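Phosphoribosylformylglycinamidine synthase 2 (Thermus thermophilus, PDB 3VIU) is a PurM-like synthase subunit of the FGAM synthase II family, built from two tandem AIR-synthase-related halves, and binds ADP and magnesium. Local coordinates at residues S276-P288 and V334-R348. Residues are numbered along the deposited sequence; the frame is centred on the assembly and turned at random.
Sequences SGLGVELHLDLVP and VARTIPERVFRVLFR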
loop_
_atom_site.group_PDB
_atom_site.type_symbol
_atom_site.label_atom_id
_atom_site.label_comp_id
_atom_site.label_asym_id
_atom_site.label_seq_id
_atom_site.Cartn_x
_atom_site.Cartn_y
_atom_site.Cartn_z
ATOM N N SER A 276 20.273 16.936 -6.372
ATOM C CA SER A 276 21.458 17.530 -5.760
ATOM C C SER A 276 21.875 18.828 -6.442
ATOM O O SER A 276 22.827 19.483 -6.018
ATOM C CB SER A 276 22.620 16.532 -5.797
ATOM O OG SER A 276 22.295 15.340 -5.107
ATOM N N GLY A 277 21.172 19.185 -7.509
ATOM C CA GLY A 277 21.479 20.411 -8.222
ATOM C C GLY A 277 22.782 20.396 -8.991
ATOM O O GLY A 277 23.332 21.448 -9.306
ATOM N N LEU A 278 23.291 19.209 -9.284
ATOM C CA LEU A 278 24.534 19.083 -10.041
ATOM C C LEU A 278 24.410 17.902 -10.992
ATOM O O LEU A 278 23.322 17.348 -11.158
ATOM C CB LEU A 278 25.732 18.906 -9.092
ATOM C CG LEU A 278 25.556 17.935 -7.925
ATOM C CD1 LEU A 278 25.368 16.528 -8.485
ATOM C CD2 LEU A 278 26.762 18.006 -6.978
ATOM N N GLY A 279 25.518 17.519 -11.617
ATOM C CA GLY A 279 25.476 16.411 -12.547
ATOM C C GLY A 279 26.321 15.230 -12.124
ATOM O O GLY A 279 27.044 15.282 -11.129
ATOM N N VAL A 280 26.231 14.151 -12.889
ATOM C CA VAL A 280 26.995 12.954 -12.587
ATOM C C VAL A 280 27.653 12.357 -13.830
ATOM O O VAL A 280 27.038 12.260 -14.891
ATOM C CB VAL A 280 26.095 11.891 -11.916
ATOM C CG1 VAL A 280 24.813 11.759 -12.696
ATOM C CG2 VAL A 280 26.816 10.541 -11.856
ATOM N N GLU A 281 28.917 11.977 -13.689
ATOM C CA GLU A 281 29.666 11.368 -14.776
ATOM C C GLU A 281 29.713 9.874 -14.465
ATOM O O GLU A 281 30.235 9.468 -13.421
ATOM C CB GLU A 281 31.091 11.935 -14.824
ATOM C CG GLU A 281 31.957 11.416 -15.978
ATOM C CD GLU A 281 33.368 12.022 -15.985
ATOM O OE1 GLU A 281 34.289 11.454 -15.346
ATOM O OE2 GLU A 281 33.543 13.077 -16.623
ATOM N N LEU A 282 29.160 9.058 -15.355
ATOM C CA LEU A 282 29.150 7.612 -15.153
ATOM C C LEU A 282 30.181 6.920 -16.042
ATOM O O LEU A 282 30.229 7.138 -17.249
ATOM C CB LEU A 282 27.745 7.048 -15.438
ATOM C CG LEU A 282 27.537 5.525 -15.440
ATOM C CD1 LEU A 282 27.999 4.905 -14.127
ATOM C CD2 LEU A 282 26.060 5.227 -15.671
ATOM N N HIS A 283 31.017 6.098 -15.426
ATOM C CA HIS A 283 32.038 5.355 -16.149
ATOM C C HIS A 283 31.515 3.929 -16.267
ATOM O O HIS A 283 31.722 3.115 -15.372
ATOM C CB HIS A 283 33.348 5.370 -15.363
ATOM C CG HIS A 283 33.950 6.734 -15.210
ATOM N ND1 HIS A 283 34.811 7.278 -16.139
ATOM C CD2 HIS A 283 33.814 7.666 -14.235
ATOM C CE1 HIS A 283 35.180 8.484 -15.743
ATOM N NE2 HIS A 283 34.589 8.744 -14.591
ATOM N N LEU A 284 30.827 3.628 -17.361
ATOM C CA LEU A 284 30.265 2.297 -17.535
ATOM C C LEU A 284 31.278 1.175 -17.464
ATOM O O LEU A 284 30.926 0.053 -17.102
ATOM C CB LEU A 284 29.486 2.199 -18.853
ATOM C CG LEU A 284 28.117 2.889 -18.833
ATOM C CD1 LEU A 284 27.459 2.786 -20.208
ATOM C CD2 LEU A 284 27.238 2.257 -17.748
ATOM N N ASP A 285 32.532 1.465 -17.793
ATOM C CA ASP A 285 33.556 0.430 -17.762
ATOM C C ASP A 285 33.830 -0.076 -16.358
ATOM O O ASP A 285 34.345 -1.176 -16.183
ATOM C CB ASP A 285 34.866 0.934 -18.379
ATOM C CG ASP A 285 34.715 1.320 -19.835
ATOM O OD1 ASP A 285 34.055 0.568 -20.585
ATOM O OD2 ASP A 285 35.266 2.368 -20.229
ATOM N N LEU A 286 33.495 0.723 -15.352
ATOM C CA LEU A 286 33.724 0.313 -13.971
ATOM C C LEU A 286 32.546 -0.462 -13.391
ATOM O O LEU A 286 32.661 -1.072 -12.323
ATOM C CB LEU A 286 34.031 1.536 -13.105
ATOM C CG LEU A 286 35.512 1.845 -12.863
ATOM C CD1 LEU A 286 36.357 1.363 -14.011
ATOM C CD2 LEU A 286 35.682 3.335 -12.649
ATOM N N VAL A 287 31.421 -0.442 -14.106
ATOM C CA VAL A 287 30.205 -1.138 -13.683
ATOM C C VAL A 287 30.344 -2.670 -13.795
ATOM O O VAL A 287 30.636 -3.198 -14.867
ATOM C CB VAL A 287 28.978 -0.665 -14.539
ATOM C CG1 VAL A 287 27.724 -1.429 -14.158
ATOM C CG2 VAL A 287 28.750 0.819 -14.338
ATOM N N PRO A 288 30.138 -3.395 -12.679
ATOM C CA PRO A 288 30.228 -4.860 -12.625
ATOM C C PRO A 288 29.227 -5.483 -13.591
ATOM O O PRO A 288 28.039 -5.192 -13.527
ATOM C CB PRO A 288 29.871 -5.178 -11.174
ATOM C CG PRO A 288 30.303 -3.959 -10.447
ATOM C CD PRO A 288 29.821 -2.854 -11.349
ATOM N N VAL A 334 31.846 3.914 -9.207
ATOM C CA VAL A 334 31.388 3.773 -10.584
ATOM C C VAL A 334 31.139 5.117 -11.292
ATOM O O VAL A 334 31.073 5.179 -12.528
ATOM C CB VAL A 334 30.094 2.893 -10.593
ATOM C CG1 VAL A 334 28.895 3.692 -11.065
ATOM C CG2 VAL A 334 30.310 1.659 -11.427
ATOM N N ALA A 335 31.009 6.185 -10.508
ATOM C CA ALA A 335 30.762 7.522 -11.054
ATOM C C ALA A 335 31.191 8.613 -10.076
ATOM O O ALA A 335 31.628 8.325 -8.967
ATOM C CB ALA A 335 29.273 7.687 -11.405
ATOM N N ARG A 336 31.067 9.866 -10.495
ATOM C CA ARG A 336 31.446 10.994 -9.652
ATOM C C ARG A 336 30.557 12.187 -9.971
ATOM O O ARG A 336 29.992 12.269 -11.060
ATOM C CB ARG A 336 32.909 11.377 -9.899
ATOM C CG ARG A 336 33.197 11.753 -11.348
ATOM C CD ARG A 336 34.650 12.151 -11.549
ATOM N NE ARG A 336 34.812 13.598 -11.624
ATOM C CZ ARG A 336 34.745 14.300 -12.748
ATOM N NH1 ARG A 336 34.525 13.693 -13.905
ATOM N NH2 ARG A 336 34.890 15.615 -12.708
ATOM N N THR A 337 30.436 13.109 -9.025
ATOM C CA THR A 337 29.619 14.293 -9.249
ATOM C C THR A 337 30.447 15.374 -9.927
ATOM O O THR A 337 31.650 15.491 -9.688
ATOM C CB THR A 337 29.050 14.863 -7.925
ATOM O OG1 THR A 337 30.120 15.096 -6.996
ATOM C CG2 THR A 337 28.041 13.899 -7.320
ATOM N N ILE A 338 29.793 16.150 -10.785
ATOM C CA ILE A 338 30.429 17.244 -11.502
ATOM C C ILE A 338 29.512 18.458 -11.365
ATOM O O ILE A 338 28.324 18.310 -11.097
ATOM C CB ILE A 338 30.626 16.904 -13.006
ATOM C CG1 ILE A 338 29.291 16.544 -13.647
ATOM C CG2 ILE A 338 31.600 15.741 -13.163
ATOM C CD1 ILE A 338 29.403 16.233 -15.128
ATOM N N PRO A 339 30.052 19.675 -11.534
ATOM C CA PRO A 339 29.244 20.896 -11.419
ATOM C C PRO A 339 28.263 21.129 -12.572
ATOM O O PRO A 339 27.219 21.754 -12.391
ATOM C CB PRO A 339 30.299 21.994 -11.308
ATOM C CG PRO A 339 31.419 21.458 -12.148
ATOM C CD PRO A 339 31.476 20.002 -11.722
ATOM N N GLU A 340 28.596 20.634 -13.757
ATOM C CA GLU A 340 27.717 20.790 -14.909
ATOM C C GLU A 340 26.492 19.900 -14.708
ATOM O O GLU A 340 26.617 18.684 -14.590
ATOM C CB GLU A 340 28.434 20.383 -16.197
ATOM C CG GLU A 340 29.844 20.920 -16.319
ATOM C CD GLU A 340 30.847 20.068 -15.582
ATOM O OE1 GLU A 340 30.674 19.850 -14.372
ATOM O OE2 GLU A 340 31.817 19.612 -16.216
ATOM N N ARG A 341 25.313 20.509 -14.674
ATOM C CA ARG A 341 24.082 19.758 -14.470
ATOM C C ARG A 341 23.767 18.891 -15.682
ATOM O O ARG A 341 22.889 19.205 -16.488
ATOM C CB ARG A 341 22.933 20.720 -14.176
ATOM C CG ARG A 341 23.228 21.613 -12.992
ATOM C CD ARG A 341 21.993 22.277 -12.449
ATOM N NE ARG A 341 22.333 23.146 -11.328
ATOM C CZ ARG A 341 21.442 23.803 -10.591
ATOM N NH1 ARG A 341 20.145 23.688 -10.859
ATOM N NH2 ARG A 341 21.850 24.573 -9.585
ATOM N N VAL A 342 24.491 17.784 -15.791
ATOM C CA VAL A 342 24.330 16.868 -16.911
ATOM C C VAL A 342 24.569 15.423 -16.490
ATOM O O VAL A 342 25.200 15.149 -15.460
ATOM C CB VAL A 342 25.341 17.214 -18.042
ATOM C CG1 VAL A 342 25.381 16.111 -19.074
ATOM C CG2 VAL A 342 24.961 18.521 -18.699
ATOM N N PHE A 343 24.034 14.502 -17.281
ATOM C CA PHE A 343 24.243 13.084 -17.043
ATOM C C PHE A 343 25.181 12.690 -18.180
ATOM O O PHE A 343 24.749 12.516 -19.321
ATOM C CB PHE A 343 22.933 12.292 -17.142
ATOM C CG PHE A 343 23.094 10.822 -16.854
ATOM C CD1 PHE A 343 22.413 9.874 -17.608
ATOM C CD2 PHE A 343 23.941 10.388 -15.838
ATOM C CE1 PHE A 343 22.573 8.514 -17.360
ATOM C CE2 PHE A 343 24.112 9.033 -15.576
ATOM C CZ PHE A 343 23.426 8.092 -16.340
ATOM N N ARG A 344 26.469 12.587 -17.869
ATOM C CA ARG A 344 27.472 12.236 -18.866
ATOM C C ARG A 344 27.845 10.771 -18.719
ATOM O O ARG A 344 28.276 10.332 -17.653
ATOM C CB ARG A 344 28.718 13.109 -18.689
ATOM C CG ARG A 344 29.788 12.901 -19.752
ATOM C CD ARG A 344 31.018 13.727 -19.425
ATOM N NE ARG A 344 30.701 15.149 -19.400
ATOM C CZ ARG A 344 31.285 16.027 -18.594
ATOM N NH1 ARG A 344 30.934 17.303 -18.642
ATOM N NH2 ARG A 344 32.207 15.631 -17.725
ATOM N N VAL A 345 27.684 10.020 -19.799
ATOM C CA VAL A 345 27.995 8.604 -19.769
ATOM C C VAL A 345 29.239 8.252 -20.586
ATOM O O VAL A 345 29.307 8.516 -21.793
ATOM C CB VAL A 345 26.790 7.782 -20.265
ATOM C CG1 VAL A 345 27.068 6.298 -20.099
ATOM C CG2 VAL A 345 25.543 8.182 -19.482
ATOM N N LEU A 346 30.223 7.669 -19.910
ATOM C CA LEU A 346 31.467 7.259 -20.545
ATOM C C LEU A 346 31.515 5.748 -20.710
ATOM O O LEU A 346 31.086 4.997 -19.831
ATOM C CB LEU A 346 32.677 7.709 -19.719
ATOM C CG LEU A 346 32.912 9.214 -19.564
ATOM C CD1 LEU A 346 34.199 9.447 -18.783
ATOM C CD2 LEU A 346 33.000 9.871 -20.933
ATOM N N PHE A 347 32.031 5.309 -21.850
ATOM C CA PHE A 347 32.158 3.892 -22.135
ATOM C C PHE A 347 33.357 3.707 -23.045
ATOM O O PHE A 347 33.487 4.393 -24.058
ATOM C CB PHE A 347 30.897 3.351 -22.812
ATOM C CG PHE A 347 30.977 1.890 -23.167
ATOM C CD1 PHE A 347 30.981 1.482 -24.494
ATOM C CD2 PHE A 347 31.029 0.920 -22.170
ATOM C CE1 PHE A 347 31.034 0.121 -24.828
ATOM C CE2 PHE A 347 31.082 -0.440 -22.490
ATOM C CZ PHE A 347 31.083 -0.839 -23.820
ATOM N N ARG A 348 34.236 2.787 -22.664
ATOM C CA ARG A 348 35.439 2.498 -23.426
ATOM C C ARG A 348 36.088 3.767 -23.975
ATOM O O ARG A 348 36.318 3.891 -25.174
ATOM C CB ARG A 348 35.108 1.522 -24.561
ATOM C CG ARG A 348 34.603 0.159 -24.068
ATOM C CD ARG A 348 34.190 -0.773 -25.211
ATOM N NE ARG A 348 35.299 -1.141 -26.093
ATOM C CZ ARG A 348 36.190 -2.095 -25.826
ATOM N NH1 ARG A 348 37.160 -2.356 -26.692
ATOM N NH2 ARG A 348 36.106 -2.796 -24.698
HETATM O O HOH W 1 26.174 22.627 -9.902
HETATM O O HOH W 2 33.985 4.196 -18.232
#
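The carboxylate of Glu281 is gripped from two strands at once: OE1 lies 2.7 Å from Arg336 NH1 in a salt bridge, and OE2 accepts a hydrogen bond from Arg344 NH2 at 3.1 Å on its anti lone pair, in the guanidinium plane. The carboxylate is turned 67° from the Arg336 guanidinium and 51° from that of Arg344. With CG anti to the backbone N (chi1 -177°) and the chain extended, Glu281 reaches both. Arg344 also bridges to Glu354 and, weakly, to Glu340, while Ile338 CG2 lies over one face of the Arg336 guanidinium. On the sheet face opposite Glu281 and Arg344, Val280 CG1 meets Phe343 CD2 at 3.5 Å and Leu282 CD2 meets Phe343 CZ at 3.9 Å; helix 264-275 packs on this side through Leu269. Leu282 CD1 touches Val334 CG1 at 3.4 Å. Just past the strand, in the 3-10 turn, Asp285 OD1 accepts Arg348 N at 3.0 Å on the syn lone pair. Backbone bonds run along both edges of 279-283, such as Glu281 N to Arg336 O (2.9 Å) and Leu282 N to Arg344 O (2.8 Å). Strand 279-283, antiparallel to 334-338 and parallel to 342-347, thus lies between two strands consecutive in sequence in the mixed sheet of a PurM-like C-terminal domain.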